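PDB 2D42: non-toxic crystal protein from Bacillus thuringiensis, which is of unknown function but, although non-toxic, closely resembles beta-pore-forming toxins in structure. Local coordinates for residues R43-I48 with M166-C171. Sequence-based numbering, arbitrary orientation.
Sequences RIPDPI and MTVLEC
Over one face of the Arg43 guanidinium sits CG1 of Val168, 3.6 Å from NH2 and displaced from the centre of the group toward its NH2 corner, while Glu170 meets the group at its edge. The carboxylate is turned 70° from the guanidinium, and a single oxygen, OE1, takes both bonds: a short salt bridge from NH2 at 2.6 Å, reached on the syn side but tilted out of the carboxylate plane, and a weak, bent bond from NE. With chi1 at 52°, Arg43 swings its extended chain alongside Val168, whose branched side chain gives the methylenes and the flat group an apolar flank. A long arginine suits this exposed place, since it can pass the valine and still reach the next residue on the same face, Glu170.

Beneath these side chains, Arg43 and Val168 form an antiparallel hydrogen-bonded pair, Val168 N to Arg43 O being 2.8 Å, where the end of strand 36-43 lies against the long strand 150-185 of the elongated, aerolysin-like beta fold. The pairing stops at Pro45, which has no N-H to offer; its ring instead crosses Met166 at about a right angle, Pro45 CG lying a tight 3.4 Å from Met166 CE. Bends at chi2 and chi3 bring the methionine's flexible thioether to the ring. Beyond it, a water bridges Asp46 N and Met166 O, and Asp46 OD1 accepts from Ile48 N in an Asx turn, as the chain leaves for strand 48-49.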
# COMPACT_ATOMS: atom_id res chain seq x y z
N ARG A 43 6.44 -4.41 -1.39
CA ARG A 43 7.19 -4.03 -2.57
C ARG A 43 6.55 -4.57 -3.84
O ARG A 43 5.74 -5.50 -3.79
CB ARG A 43 8.65 -4.50 -2.45
CG ARG A 43 8.86 -5.95 -2.10
CD ARG A 43 10.30 -6.18 -1.63
NE ARG A 43 10.54 -7.55 -1.18
CZ ARG A 43 10.57 -8.61 -1.98
NH1 ARG A 43 10.38 -8.47 -3.29
NH2 ARG A 43 10.78 -9.82 -1.48
N ILE A 44 6.91 -3.96 -4.96
CA ILE A 44 6.39 -4.33 -6.27
C ILE A 44 7.54 -4.90 -7.10
O ILE A 44 8.39 -4.17 -7.59
CB ILE A 44 5.80 -3.07 -6.95
CG1 ILE A 44 4.68 -2.52 -6.06
CG2 ILE A 44 5.31 -3.39 -8.37
CD1 ILE A 44 4.15 -1.19 -6.50
N PRO A 45 7.57 -6.23 -7.25
CA PRO A 45 8.65 -6.84 -8.03
C PRO A 45 8.80 -6.37 -9.48
O PRO A 45 9.89 -6.40 -10.02
CB PRO A 45 8.37 -8.34 -7.90
CG PRO A 45 6.89 -8.40 -7.66
CD PRO A 45 6.64 -7.25 -6.73
N ASP A 46 7.71 -5.92 -10.11
CA ASP A 46 7.78 -5.43 -11.49
C ASP A 46 7.29 -3.98 -11.50
O ASP A 46 6.11 -3.72 -11.73
CB ASP A 46 6.92 -6.28 -12.43
CG ASP A 46 7.02 -5.83 -13.88
OD1 ASP A 46 7.79 -4.89 -14.17
OD2 ASP A 46 6.32 -6.41 -14.74
N PRO A 47 8.20 -3.03 -11.24
CA PRO A 47 7.88 -1.60 -11.20
C PRO A 47 7.76 -0.91 -12.56
O PRO A 47 7.55 0.30 -12.62
CB PRO A 47 9.02 -1.02 -10.37
CG PRO A 47 10.17 -1.85 -10.82
CD PRO A 47 9.59 -3.26 -10.82
N ILE A 48 7.88 -1.67 -13.64
CA ILE A 48 7.78 -1.09 -14.97
C ILE A 48 6.33 -1.15 -15.42
O ILE A 48 5.82 -2.22 -15.75
CB ILE A 48 8.67 -1.87 -15.97
CG1 ILE A 48 10.11 -1.96 -15.44
CG2 ILE A 48 8.62 -1.20 -17.34
CD1 ILE A 48 10.68 -0.64 -14.96
N MET A 166 1.17 -6.67 -8.79
CA MET A 166 1.19 -7.67 -7.74
C MET A 166 2.16 -7.11 -6.69
O MET A 166 3.10 -6.39 -7.02
CB MET A 166 1.70 -9.00 -8.31
CG MET A 166 2.01 -10.08 -7.27
SD MET A 166 3.76 -10.03 -6.77
CE MET A 166 4.53 -10.84 -8.20
N THR A 167 1.92 -7.41 -5.43
CA THR A 167 2.82 -6.92 -4.39
C THR A 167 3.33 -8.09 -3.57
O THR A 167 2.67 -9.12 -3.46
CB THR A 167 2.11 -5.95 -3.43
OG1 THR A 167 1.02 -6.63 -2.81
CG2 THR A 167 1.61 -4.71 -4.17
N VAL A 168 4.52 -7.92 -3.01
CA VAL A 168 5.10 -8.93 -2.15
C VAL A 168 4.97 -8.29 -0.77
O VAL A 168 5.48 -7.20 -0.54
CB VAL A 168 6.59 -9.20 -2.48
CG1 VAL A 168 7.21 -10.11 -1.42
CG2 VAL A 168 6.69 -9.88 -3.86
N LEU A 169 4.24 -8.94 0.13
CA LEU A 169 4.04 -8.37 1.45
C LEU A 169 4.98 -9.02 2.44
O LEU A 169 5.12 -10.23 2.46
CB LEU A 169 2.58 -8.55 1.88
CG LEU A 169 1.56 -8.02 0.86
CD1 LEU A 169 0.14 -8.32 1.34
CD2 LEU A 169 1.76 -6.51 0.66
N GLU A 170 5.62 -8.20 3.26
CA GLU A 170 6.57 -8.70 4.24
C GLU A 170 6.39 -8.08 5.61
O GLU A 170 5.86 -6.98 5.73
CB GLU A 170 8.00 -8.44 3.76
CG GLU A 170 8.38 -9.25 2.53
CD GLU A 170 9.70 -8.81 1.92
OE1 GLU A 170 10.22 -9.52 1.04
OE2 GLU A 170 10.22 -7.74 2.31
N CYS A 171 6.84 -8.79 6.64
CA CYS A 171 6.78 -8.30 8.01
C CYS A 171 7.51 -9.27 8.92
O CYS A 171 7.84 -10.39 8.52
CB CYS A 171 5.32 -8.13 8.48
SG CYS A 171 4.33 -9.65 8.69
O HOH W 1 4.98 -6.47 -9.39